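NF-kappa-B inhibitor beta (Mus musculus, PDB 1OY3) binds NF-kappa-B and holds it in the cytoplasm as an inhibitor, although its resynthesized, unphosphorylated form can also let NF-kappa-B pass into the nucleus. Local coordinates at residues T194-A199 and L210-G215; T160-A165 and A182-P187; G78-H83 and L151-Y156. One frame throughout, in Å; residues are numbered along the deposited sequence.

Contact 1 of 3, residues T194-A199 and L210-G215; sequences TPLHLA and LLLKAG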
ATOM      1  N   THR C 194      -5.377   8.932 -10.037  1.00 17.40           N
ATOM      2  CA  THR C 194      -4.615   8.437 -11.180  1.00 18.99           C
ATOM      3  C   THR C 194      -3.147   8.715 -10.857  1.00 12.04           C
ATOM      4  O   THR C 194      -2.839   9.346  -9.846  1.00 10.49           O
ATOM      5  CB  THR C 194      -4.947   9.239 -12.463  1.00 18.19           C
ATOM      6  OG1 THR C 194      -4.643  10.627 -12.237  1.00 19.00           O
ATOM      7  CG2 THR C 194      -6.413   9.112 -12.838  1.00 17.49           C
ATOM      8  N   PRO C 195      -2.221   8.235 -11.704  1.00  9.68           N
ATOM      9  CA  PRO C 195      -0.814   8.508 -11.431  1.00  7.12           C
ATOM     10  C   PRO C 195      -0.582  10.021 -11.318  1.00 13.06           C
ATOM     11  O   PRO C 195       0.186  10.485 -10.469  1.00  9.73           O
ATOM     12  CB  PRO C 195      -0.124   7.901 -12.637  1.00  9.59           C
ATOM     13  CG  PRO C 195      -0.939   6.695 -12.883  1.00  5.65           C
ATOM     14  CD  PRO C 195      -2.355   7.199 -12.744  1.00 10.52           C
ATOM     15  N   LEU C 196      -1.256  10.793 -12.169  1.00 16.88           N
ATOM     16  CA  LEU C 196      -1.111  12.244 -12.137  1.00 18.36           C
ATOM     17  C   LEU C 196      -1.580  12.827 -10.810  1.00 18.77           C
ATOM     18  O   LEU C 196      -0.993  13.788 -10.331  1.00 22.28           O
ATOM     19  CB  LEU C 196      -1.880  12.903 -13.296  1.00 13.76           C
ATOM     20  CG  LEU C 196      -1.282  12.785 -14.706  1.00 18.30           C
ATOM     21  CD1 LEU C 196      -2.233  13.406 -15.726  1.00 18.43           C
ATOM     22  CD2 LEU C 196       0.067  13.474 -14.764  1.00 11.88           C
ATOM     23  N   HIS C 197      -2.632  12.256 -10.216  1.00 21.86           N
ATOM     24  CA  HIS C 197      -3.120  12.753  -8.927  1.00 22.75           C
ATOM     25  C   HIS C 197      -2.082  12.459  -7.854  1.00 20.05           C
ATOM     26  O   HIS C 197      -1.838  13.284  -6.972  1.00 16.93           O
ATOM     27  CB  HIS C 197      -4.439  12.086  -8.513  1.00 23.66           C
ATOM     28  CG  HIS C 197      -5.650  12.619  -9.215  1.00 23.45           C
ATOM     29  ND1 HIS C 197      -6.244  11.971 -10.278  1.00 23.72           N
ATOM     30  CD2 HIS C 197      -6.405  13.718  -8.975  1.00 22.51           C
ATOM     31  CE1 HIS C 197      -7.314  12.646 -10.660  1.00 21.75           C
ATOM     32  NE2 HIS C 197      -7.434  13.710  -9.886  1.00 21.80           N
ATOM     33  N   LEU C 198      -1.472  11.277  -7.933  1.00 16.68           N
ATOM     34  CA  LEU C 198      -0.466  10.897  -6.955  1.00 19.98           C
ATOM     35  C   LEU C 198       0.760  11.788  -7.063  1.00 20.72           C
ATOM     36  O   LEU C 198       1.325  12.195  -6.057  1.00 21.15           O
ATOM     37  CB  LEU C 198      -0.071   9.424  -7.124  1.00 18.60           C
ATOM     38  CG  LEU C 198      -1.257   8.465  -6.986  1.00 16.98           C
ATOM     39  CD1 LEU C 198      -0.799   7.042  -7.210  1.00 28.01           C
ATOM     40  CD2 LEU C 198      -1.888   8.611  -5.615  1.00 20.98           C
ATOM     41  N   ALA C 199       1.172  12.100  -8.282  1.00 22.02           N
ATOM     42  CA  ALA C 199       2.339  12.951  -8.455  1.00 24.15           C
ATOM     43  C   ALA C 199       2.071  14.320  -7.844  1.00 22.73           C
ATOM     44  O   ALA C 199       2.953  14.912  -7.227  1.00 26.80           O
ATOM     45  CB  ALA C 199       2.682  13.086  -9.929  1.00 22.44           C
ATOM     46  N   LEU C 210       6.899  13.972 -16.477  1.00 24.77           N
ATOM     47  CA  LEU C 210       7.143  12.723 -17.202  1.00 22.37           C
ATOM     48  C   LEU C 210       5.798  12.136 -17.594  1.00 21.85           C
ATOM     49  O   LEU C 210       5.563  11.808 -18.758  1.00 24.85           O
ATOM     50  CB  LEU C 210       7.906  11.714 -16.333  1.00 21.07           C
ATOM     51  CG  LEU C 210       9.412  11.938 -16.160  1.00 28.67           C
ATOM     52  CD1 LEU C 210      10.000  10.871 -15.230  1.00 26.00           C
ATOM     53  CD2 LEU C 210      10.095  11.900 -17.529  1.00 23.34           C
ATOM     54  N   LEU C 211       4.909  12.015 -16.615  1.00 21.99           N
ATOM     55  CA  LEU C 211       3.582  11.477 -16.872  1.00 20.33           C
ATOM     56  C   LEU C 211       2.886  12.291 -17.959  1.00 22.45           C
ATOM     57  O   LEU C 211       2.350  11.734 -18.924  1.00 21.66           O
ATOM     58  CB  LEU C 211       2.746  11.511 -15.586  1.00 21.02           C
ATOM     59  CG  LEU C 211       3.205  10.529 -14.505  1.00 16.64           C
ATOM     60  CD1 LEU C 211       2.488  10.798 -13.196  1.00 17.84           C
ATOM     61  CD2 LEU C 211       2.940   9.111 -14.998  1.00 15.48           C
ATOM     62  N   LEU C 212       2.901  13.611 -17.804  1.00 20.00           N
ATOM     63  CA  LEU C 212       2.242  14.486 -18.777  1.00 23.64           C
ATOM     64  C   LEU C 212       2.767  14.318 -20.201  1.00 21.83           C
ATOM     65  O   LEU C 212       1.992  14.074 -21.129  1.00 22.48           O
ATOM     66  CB  LEU C 212       2.354  15.952 -18.327  1.00 18.72           C
ATOM     67  CG  LEU C 212       1.379  16.291 -17.190  1.00 18.43           C
ATOM     68  CD1 LEU C 212       1.669  17.686 -16.640  1.00 16.15           C
ATOM     69  CD2 LEU C 212      -0.074  16.184 -17.701  1.00  7.63           C
ATOM     70  N   LYS C 213       4.079  14.426 -20.380  1.00 26.62           N
ATOM     71  CA  LYS C 213       4.654  14.279 -21.709  1.00 26.45           C
ATOM     72  C   LYS C 213       4.296  12.920 -22.311  1.00 25.72           C
ATOM     73  O   LYS C 213       4.119  12.810 -23.528  1.00 24.17           O
ATOM     74  CB  LYS C 213       6.176  14.465 -21.661  1.00 31.27           C
ATOM     75  CG  LYS C 213       6.605  15.688 -20.860  1.00 35.12           C
ATOM     76  CD  LYS C 213       7.680  16.519 -21.545  1.00 34.36           C
ATOM     77  CE  LYS C 213       9.010  15.794 -21.660  1.00 38.84           C
ATOM     78  NZ  LYS C 213      10.052  16.717 -22.200  1.00 33.50           N
ATOM     79  N   ALA C 214       4.168  11.889 -21.475  1.00 21.37           N
ATOM     80  CA  ALA C 214       3.816  10.559 -21.987  1.00 16.34           C
ATOM     81  C   ALA C 214       2.329  10.423 -22.301  1.00 20.53           C
ATOM     82  O   ALA C 214       1.862   9.345 -22.692  1.00 20.91           O
ATOM     83  CB  ALA C 214       4.245   9.476 -21.015  1.00 18.33           C
ATOM     84  N   GLY C 215       1.578  11.505 -22.112  1.00 21.16           N
ATOM     85  CA  GLY C 215       0.165  11.482 -22.445  1.00 21.02           C
ATOM     86  C   GLY C 215      -0.854  11.071 -21.400  1.00 25.59           C
ATOM     87  O   GLY C 215      -1.947  10.625 -21.757  1.00 25.51           O
TER
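Beside Pro195 and Leu196, which pack on Leu211, the ring atom His197 ND1 is gripped twice by Thr194. The backbone donor Thr194 N lies 3.2 Å from His197 ND1, and the bond is nearly straight at 172°. Thr194 N sits somewhat tilted from the ring plane. The hydroxyl Thr194 OG1 also hydrogen-bonds to His197 ND1, at 2.9 Å. Thr194 OG1 further accepts from His197 N at 3.3 Å, so the two residues form a capping box at the start of the helix. His197 NE2 bonds to Arg226 O. Both ring nitrogens are therefore held, which fixes the rotation of the imidazole. This is the TPLH signature of ankyrin repeats, here in repeat ANK 5. Its first helix, 195-201, packs against the partner helix 205-213 through apolar side chains, with no hydrogen bond between the two segments. Leu211 reaches across with CG anti to its carbonyl carbon (chi1 -69°). That turn brings Leu211 CD1 to 3.6 Å from Pro195 O and 4.0 Å from Ala199 CB. Pro195 touches the same branched end by its CB, 3.9 Å from Leu211 CD1. Leu196 comes alongside, and the two leucines run antiparallel past one another. Leu196 CD2 meets Leu211 CB at 3.4 Å, a close fit for two carbons. The same methyl, Leu196 CD2, rests 3.9 Å from Leu212 CG, where the side chains lie roughly perpendicular. Leu198 lies to another side, against His163 of the preceding repeat. After Lys213 the second helix ends in a Schellman motif, with Gly215 at positive phi.

Contact 2 of 3, residues T160-A165 and A182-P187; sequences TPLHVA and ADLNKP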
ATOM      1  N   THR C 160      -0.587  -0.437  -8.203  1.00 15.91           N
ATOM      2  CA  THR C 160       0.144  -1.175  -9.219  1.00 16.22           C
ATOM      3  C   THR C 160       1.554  -0.624  -9.048  1.00 15.30           C
ATOM      4  O   THR C 160       1.752   0.339  -8.309  1.00 17.17           O
ATOM      5  CB  THR C 160      -0.334  -0.826 -10.619  1.00 16.45           C
ATOM      6  OG1 THR C 160      -0.041   0.551 -10.879  1.00 14.75           O
ATOM      7  CG2 THR C 160      -1.835  -1.063 -10.745  1.00 16.55           C
ATOM      8  N   PRO C 161       2.555  -1.212  -9.726  1.00 17.67           N
ATOM      9  CA  PRO C 161       3.920  -0.698  -9.577  1.00 14.88           C
ATOM     10  C   PRO C 161       4.080   0.797  -9.875  1.00 16.03           C
ATOM     11  O   PRO C 161       4.811   1.502  -9.161  1.00 14.53           O
ATOM     12  CB  PRO C 161       4.722  -1.573 -10.540  1.00 18.67           C
ATOM     13  CG  PRO C 161       4.015  -2.890 -10.432  1.00 22.11           C
ATOM     14  CD  PRO C 161       2.551  -2.466 -10.501  1.00 17.28           C
ATOM     15  N   LEU C 162       3.397   1.291 -10.909  1.00  8.21           N
ATOM     16  CA  LEU C 162       3.526   2.712 -11.260  1.00 11.93           C
ATOM     17  C   LEU C 162       3.101   3.619 -10.102  1.00 10.37           C
ATOM     18  O   LEU C 162       3.789   4.605  -9.783  1.00 10.81           O
ATOM     19  CB  LEU C 162       2.708   3.045 -12.511  1.00 10.91           C
ATOM     20  CG  LEU C 162       2.866   4.500 -12.990  1.00 18.07           C
ATOM     21  CD1 LEU C 162       4.329   4.797 -13.317  1.00  8.67           C
ATOM     22  CD2 LEU C 162       1.987   4.731 -14.219  1.00 13.38           C
ATOM     23  N   HIS C 163       1.962   3.290  -9.494  1.00 11.88           N
ATOM     24  CA  HIS C 163       1.460   4.042  -8.348  1.00 12.63           C
ATOM     25  C   HIS C 163       2.557   4.148  -7.307  1.00 13.29           C
ATOM     26  O   HIS C 163       2.827   5.222  -6.774  1.00 14.34           O
ATOM     27  CB  HIS C 163       0.271   3.323  -7.716  1.00 10.17           C
ATOM     28  CG  HIS C 163      -0.964   3.346  -8.548  1.00 14.25           C
ATOM     29  ND1 HIS C 163      -1.831   2.276  -8.615  1.00 11.32           N
ATOM     30  CD2 HIS C 163      -1.494   4.315  -9.330  1.00 12.46           C
ATOM     31  CE1 HIS C 163      -2.843   2.588  -9.407  1.00 20.92           C
ATOM     32  NE2 HIS C 163      -2.662   3.819  -9.852  1.00 13.28           N
ATOM     33  N   VAL C 164       3.186   3.016  -7.014  1.00 15.69           N
ATOM     34  CA  VAL C 164       4.262   2.982  -6.032  1.00 18.22           C
ATOM     35  C   VAL C 164       5.422   3.875  -6.482  1.00 18.81           C
ATOM     36  O   VAL C 164       5.899   4.702  -5.712  1.00 17.60           O
ATOM     37  CB  VAL C 164       4.761   1.525  -5.806  1.00 15.88           C
ATOM     38  CG1 VAL C 164       5.764   1.473  -4.650  1.00 12.12           C
ATOM     39  CG2 VAL C 164       3.571   0.623  -5.491  1.00 21.77           C
ATOM     40  N   ALA C 165       5.862   3.736  -7.733  1.00 16.17           N
ATOM     41  CA  ALA C 165       6.976   4.557  -8.211  1.00 16.05           C
ATOM     42  C   ALA C 165       6.671   6.056  -8.084  1.00 17.03           C
ATOM     43  O   ALA C 165       7.543   6.843  -7.723  1.00 17.73           O
ATOM     44  CB  ALA C 165       7.320   4.196  -9.652  1.00  9.68           C
ATOM     45  N   ALA C 182       3.492   0.511 -18.954  1.00 24.45           N
ATOM     46  CA  ALA C 182       2.557   0.556 -17.832  1.00 20.75           C
ATOM     47  C   ALA C 182       1.392   1.508 -18.138  1.00 20.75           C
ATOM     48  O   ALA C 182       1.540   2.477 -18.886  1.00 19.37           O
ATOM     49  CB  ALA C 182       3.281   0.997 -16.560  1.00 20.73           C
ATOM     50  N   ASP C 183       0.227   1.222 -17.564  1.00 18.12           N
ATOM     51  CA  ASP C 183      -0.953   2.065 -17.781  1.00 16.55           C
ATOM     52  C   ASP C 183      -0.832   3.370 -16.978  1.00 13.96           C
ATOM     53  O   ASP C 183      -1.008   3.383 -15.762  1.00 12.30           O
ATOM     54  CB  ASP C 183      -2.202   1.288 -17.375  1.00 18.63           C
ATOM     55  CG  ASP C 183      -3.474   2.093 -17.519  1.00 23.28           C
ATOM     56  OD1 ASP C 183      -3.416   3.298 -17.873  1.00 23.08           O
ATOM     57  OD2 ASP C 183      -4.541   1.500 -17.269  1.00 26.94           O
ATOM     58  N   LEU C 184      -0.539   4.467 -17.672  1.00 12.18           N
ATOM     59  CA  LEU C 184      -0.376   5.776 -17.029  1.00 12.04           C
ATOM     60  C   LEU C 184      -1.659   6.449 -16.531  1.00 14.99           C
ATOM     61  O   LEU C 184      -1.600   7.533 -15.943  1.00 16.41           O
ATOM     62  CB  LEU C 184       0.347   6.738 -17.983  1.00 16.91           C
ATOM     63  CG  LEU C 184       1.883   6.718 -18.121  1.00 20.56           C
ATOM     64  CD1 LEU C 184       2.485   5.370 -17.727  1.00 24.34           C
ATOM     65  CD2 LEU C 184       2.225   7.058 -19.552  1.00 17.22           C
ATOM     66  N   ASN C 185      -2.814   5.830 -16.752  1.00 15.96           N
ATOM     67  CA  ASN C 185      -4.066   6.452 -16.314  1.00 21.10           C
ATOM     68  C   ASN C 185      -4.799   5.670 -15.235  1.00 22.83           C
ATOM     69  O   ASN C 185      -5.822   6.122 -14.731  1.00 28.03           O
ATOM     70  CB  ASN C 185      -5.013   6.637 -17.505  1.00 21.98           C
ATOM     71  CG  ASN C 185      -4.410   7.485 -18.601  1.00 24.16           C
ATOM     72  OD1 ASN C 185      -3.886   8.568 -18.341  1.00 25.16           O
ATOM     73  ND2 ASN C 185      -4.487   6.999 -19.840  1.00 20.43           N
ATOM     74  N   LYS C 186      -4.269   4.498 -14.898  1.00 21.48           N
ATOM     75  CA  LYS C 186      -4.852   3.592 -13.908  1.00 21.01           C
ATOM     76  C   LYS C 186      -5.157   4.226 -12.553  1.00 18.44           C
ATOM     77  O   LYS C 186      -4.249   4.610 -11.815  1.00 17.28           O
ATOM     78  CB  LYS C 186      -3.914   2.392 -13.713  1.00 18.23           C
ATOM     79  CG  LYS C 186      -4.386   1.368 -12.685  1.00 13.13           C
ATOM     80  CD  LYS C 186      -5.691   0.690 -13.074  1.00 20.96           C
ATOM     81  CE  LYS C 186      -5.586  -0.072 -14.394  1.00 25.94           C
ATOM     82  NZ  LYS C 186      -4.597  -1.192 -14.393  1.00 15.77           N
ATOM     83  N   PRO C 187      -6.446   4.322 -12.196  1.00 18.46           N
ATOM     84  CA  PRO C 187      -6.823   4.919 -10.910  1.00 21.10           C
ATOM     85  C   PRO C 187      -6.615   3.941  -9.754  1.00 18.58           C
ATOM     86  O   PRO C 187      -6.895   2.756  -9.905  1.00 22.65           O
ATOM     87  CB  PRO C 187      -8.318   5.225 -11.079  1.00 21.28           C
ATOM     88  CG  PRO C 187      -8.594   5.024 -12.555  1.00 22.83           C
ATOM     89  CD  PRO C 187      -7.641   3.944 -12.959  1.00 18.46           C
TER
HETATM   90  O   HOH W   1      -0.361   1.159 -13.944  1.00 24.54           O
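The TPLH motif of ankyrin repeat ANK 4, Thr160 to His163, here ties the start of helix 161-167 to the loop that leaves the repeat. His163 makes the direct polar link. Its NE2 donates to Lys186 O over 2.6 Å, at an N-H...O angle of 159°. Lys186 O lies at the edge of the imidazole, in its plane. The ring nitrogen, however, stands above the plane of the carbonyl. The second ring nitrogen, His163 ND1, accepts from Thr160 N at 3.0 Å, in a bond that is almost straight. The two bonds fix the ring's rotation. Thr160 OG1 sits over one face, toward the rim. It is also 3.1 Å from water 1, which also lies within hydrogen-bonding distance of Asp183 O and so bridges the segments.

Lys186 bends at three torsions along its chain. Its CG lies 3.8 Å from His163 CE1 and 4.0 Å from Thr160 CG2. Its NZ forms a salt bridge with Glu152; the pairing with Asp183 OD2 is long. Leu162 has CG anti to the backbone N (chi1 -176°). This puts its CD2 3.6 Å from Leu184 CD1 and close to Asp183 O.

The loop itself is braced by Asp183. Its OD1 accepts from Asn185 N at 2.8 Å, an Asx turn within the type I beta turn from Asp183 to Lys186. A TPLH histidine that bonds a backbone carbonyl of the loop leading to the next repeat is a hallmark of the ankyrin fold.

Contact 3 of 3, residues G78-H83 and L151-Y156; sequences GHTALH and LEAENY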
ATOM      1  N   GLY C  78       0.721  -7.930  -0.502  1.00 13.99           N
ATOM      2  CA  GLY C  78       0.280  -8.100  -1.872  1.00 12.87           C
ATOM      3  C   GLY C  78       1.315  -7.562  -2.851  1.00 19.19           C
ATOM      4  O   GLY C  78       1.004  -7.306  -4.022  1.00 17.56           O
ATOM      5  N   HIS C  79       2.547  -7.380  -2.377  1.00 12.54           N
ATOM      6  CA  HIS C  79       3.611  -6.859  -3.226  1.00 16.91           C
ATOM      7  C   HIS C  79       4.335  -7.925  -4.032  1.00 18.86           C
ATOM      8  O   HIS C  79       4.788  -8.926  -3.479  1.00 21.78           O
ATOM      9  CB  HIS C  79       4.659  -6.129  -2.384  1.00 16.95           C
ATOM     10  CG  HIS C  79       4.105  -5.022  -1.546  1.00 20.37           C
ATOM     11  ND1 HIS C  79       3.666  -3.833  -2.082  1.00 21.11           N
ATOM     12  CD2 HIS C  79       3.921  -4.924  -0.207  1.00 22.21           C
ATOM     13  CE1 HIS C  79       3.238  -3.046  -1.110  1.00 22.48           C
ATOM     14  NE2 HIS C  79       3.383  -3.685   0.037  1.00 17.79           N
ATOM     15  N   THR C  80       4.438  -7.718  -5.342  1.00 17.31           N
ATOM     16  CA  THR C  80       5.191  -8.640  -6.192  1.00 15.01           C
ATOM     17  C   THR C  80       6.621  -8.160  -6.029  1.00 14.89           C
ATOM     18  O   THR C  80       6.861  -7.140  -5.362  1.00 10.35           O
ATOM     19  CB  THR C  80       4.852  -8.478  -7.675  1.00 14.68           C
ATOM     20  OG1 THR C  80       5.081  -7.115  -8.053  1.00 17.12           O
ATOM     21  CG2 THR C  80       3.401  -8.846  -7.949  1.00  9.36           C
ATOM     22  N   ALA C  81       7.565  -8.875  -6.640  1.00 17.35           N
ATOM     23  CA  ALA C  81       8.971  -8.485  -6.587  1.00 15.21           C
ATOM     24  C   ALA C  81       9.121  -7.100  -7.225  1.00 15.18           C
ATOM     25  O   ALA C  81       9.895  -6.270  -6.747  1.00 15.19           O
ATOM     26  CB  ALA C  81       9.843  -9.499  -7.341  1.00  5.29           C
ATOM     27  N   LEU C  82       8.376  -6.855  -8.304  1.00 11.84           N
ATOM     28  CA  LEU C  82       8.437  -5.557  -8.979  1.00 11.96           C
ATOM     29  C   LEU C  82       7.928  -4.454  -8.062  1.00 11.59           C
ATOM     30  O   LEU C  82       8.450  -3.352  -8.085  1.00 10.94           O
ATOM     31  CB  LEU C  82       7.611  -5.546 -10.285  1.00 11.69           C
ATOM     32  CG  LEU C  82       7.638  -4.204 -11.048  1.00 16.66           C
ATOM     33  CD1 LEU C  82       9.083  -3.833 -11.350  1.00 21.36           C
ATOM     34  CD2 LEU C  82       6.818  -4.278 -12.358  1.00  9.69           C
ATOM     35  N   HIS C  83       6.899  -4.741  -7.268  1.00 13.67           N
ATOM     36  CA  HIS C  83       6.355  -3.734  -6.350  1.00 13.56           C
ATOM     37  C   HIS C  83       7.399  -3.304  -5.346  1.00 14.30           C
ATOM     38  O   HIS C  83       7.506  -2.131  -5.025  1.00 16.18           O
ATOM     39  CB  HIS C  83       5.163  -4.271  -5.550  1.00 12.27           C
ATOM     40  CG  HIS C  83       3.840  -4.100  -6.228  1.00 14.37           C
ATOM     41  ND1 HIS C  83       3.172  -5.145  -6.827  1.00 12.34           N
ATOM     42  CD2 HIS C  83       3.055  -3.009  -6.385  1.00 15.04           C
ATOM     43  CE1 HIS C  83       2.029  -4.705  -7.323  1.00 18.00           C
ATOM     44  NE2 HIS C  83       1.936  -3.412  -7.069  1.00 14.73           N
ATOM     45  N   LEU C 151       3.252  -5.454 -14.749  1.00 17.35           N
ATOM     46  CA  LEU C 151       2.953  -4.038 -14.834  1.00 19.66           C
ATOM     47  C   LEU C 151       1.650  -3.608 -14.204  1.00 19.26           C
ATOM     48  O   LEU C 151       1.545  -2.511 -13.672  1.00 19.24           O
ATOM     49  CB  LEU C 151       2.967  -3.587 -16.301  1.00 20.91           C
ATOM     50  CG  LEU C 151       4.287  -3.751 -17.055  1.00 28.42           C
ATOM     51  CD1 LEU C 151       4.104  -3.226 -18.481  1.00 25.18           C
ATOM     52  CD2 LEU C 151       5.409  -3.000 -16.331  1.00 18.13           C
ATOM     53  N   GLU C 152       0.644  -4.459 -14.279  1.00 18.09           N
ATOM     54  CA  GLU C 152      -0.636  -4.084 -13.715  1.00 21.50           C
ATOM     55  C   GLU C 152      -1.020  -4.915 -12.491  1.00 17.50           C
ATOM     56  O   GLU C 152      -2.167  -4.903 -12.056  1.00 21.44           O
ATOM     57  CB  GLU C 152      -1.700  -4.137 -14.812  1.00 23.92           C
ATOM     58  CG  GLU C 152      -1.361  -3.186 -15.972  1.00 24.07           C
ATOM     59  CD  GLU C 152      -1.190  -1.742 -15.512  1.00 30.44           C
ATOM     60  OE1 GLU C 152      -0.288  -1.039 -16.032  1.00 25.32           O
ATOM     61  OE2 GLU C 152      -1.966  -1.306 -14.634  1.00 31.68           O
ATOM     62  N   ALA C 153      -0.041  -5.617 -11.925  1.00 18.48           N
ATOM     63  CA  ALA C 153      -0.289  -6.407 -10.726  1.00 18.03           C
ATOM     64  C   ALA C 153      -0.636  -5.401  -9.622  1.00 19.33           C
ATOM     65  O   ALA C 153       0.012  -4.365  -9.493  1.00 20.58           O
ATOM     66  CB  ALA C 153       0.963  -7.209 -10.341  1.00 15.88           C
ATOM     67  N   GLU C 154      -1.665  -5.679  -8.836  1.00 14.76           N
ATOM     68  CA  GLU C 154      -2.004  -4.736  -7.788  1.00 22.28           C
ATOM     69  C   GLU C 154      -1.820  -5.326  -6.404  1.00 20.37           C
ATOM     70  O   GLU C 154      -2.165  -6.477  -6.160  1.00 21.00           O
ATOM     71  CB  GLU C 154      -3.444  -4.209  -7.956  1.00 23.92           C
ATOM     72  CG  GLU C 154      -4.546  -5.215  -7.714  1.00 32.99           C
ATOM     73  CD  GLU C 154      -5.910  -4.557  -7.509  1.00 39.04           C
ATOM     74  OE1 GLU C 154      -6.936  -5.266  -7.616  1.00 40.56           O
ATOM     75  OE2 GLU C 154      -5.961  -3.338  -7.231  1.00 31.36           O
ATOM     76  N   ASN C 155      -1.258  -4.535  -5.497  1.00 20.78           N
ATOM     77  CA  ASN C 155      -1.066  -5.013  -4.142  1.00 20.51           C
ATOM     78  C   ASN C 155      -2.365  -4.815  -3.391  1.00 22.17           C
ATOM     79  O   ASN C 155      -3.369  -4.375  -3.972  1.00 13.66           O
ATOM     80  CB  ASN C 155       0.075  -4.267  -3.441  1.00 21.16           C
ATOM     81  CG  ASN C 155      -0.132  -2.766  -3.421  1.00 18.38           C
ATOM     82  OD1 ASN C 155      -1.259  -2.285  -3.312  1.00 13.32           O
ATOM     83  ND2 ASN C 155       0.973  -2.012  -3.504  1.00 20.40           N
ATOM     84  N   TYR C 156      -2.337  -5.119  -2.098  1.00 21.36           N
ATOM     85  CA  TYR C 156      -3.519  -5.001  -1.250  1.00 24.96           C
ATOM     86  C   TYR C 156      -3.880  -3.548  -0.923  1.00 25.66           C
ATOM     87  O   TYR C 156      -4.919  -3.279  -0.328  1.00 29.84           O
ATOM     88  CB  TYR C 156      -3.313  -5.848   0.018  1.00 21.77           C
ATOM     89  CG  TYR C 156      -3.058  -7.319  -0.304  1.00 19.30           C
ATOM     90  CD1 TYR C 156      -2.356  -8.147   0.579  1.00 22.03           C
ATOM     91  CD2 TYR C 156      -3.522  -7.880  -1.493  1.00 14.31           C
ATOM     92  CE1 TYR C 156      -2.126  -9.496   0.278  1.00 20.13           C
ATOM     93  CE2 TYR C 156      -3.299  -9.220  -1.802  1.00 25.58           C
ATOM     94  CZ  TYR C 156      -2.600 -10.023  -0.915  1.00 24.23           C
ATOM     95  OH  TYR C 156      -2.369 -11.346  -1.237  1.00 31.71           O
TER
HETATM   96  O   HOH W   2       0.118  -8.217  -6.422  1.00 34.16           O
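Gly78 lies flat against the ring of Tyr156. Its CA is 3.4 Å from the ring centroid and only 7° off the normal, a CH-pi contact over the centre of the face. Gly78 N lies over the same face. A second weak contact is of the CA-H...O kind, with Asn155 CA 3.1 Å from Gly78 O.

Polar links are indirect. Water 2 donates to Gly78 O at 2.7 Å and to Glu154 O, and so joins the two backbones. Asn155 OD1 accepts from Asp157 N and His159 N.

Thr80 and His83 form the capping box of the ankyrin repeat ANK 3, in the sequence TALH. Thr80 OG1 accepts from His83 N at 3.1 Å, and Thr80 N donates to His83 ND1. His83 NE2 bonds to His159 O, in the loop before helix 161-167. The edge of this ring also meets Ala153 O, 3.0 Å from His83 CE1, while Asn155 CB lies over one face, toward the rim.

Other contacts are packing. Asn155 ND2 lies beside the His79 ring, 3.5 Å from His79 CE1, with the amide and ring planes nearly perpendicular. Apolar contacts are few. Thr80 CG2 touches Ala153 CB at 3.8 Å. Leu82 and Leu151 meet loosely through their CD2 methyls. Tyr156 also packs on an apolar side chain of another protein chain, and Tyr156 O bonds to a polar side chain there.

How the contacts relate
Along the chain the order is contact 3, contact 2, contact 1, each closing before the next opens. The centres of contacts 3 and 2 are about 10 Å apart, and those of contacts 2 and 1 about 9 Å. Contacts 1 and 3 do not touch. Neighbours do. Glu152 of contact 3 pairs with Lys186 NZ and probably accepts from Asp183 N in contact 2. Pro195 of contact 1 packs on the backbone of Leu184 and Lys186. Helices 81-85, 161-167 and 195-201 stand side by side in successive repeats. The unmodelled part, 109-143, falls between the segments of contact 3, which joins the chain on either side of it, consistent with a continuous repeat stack.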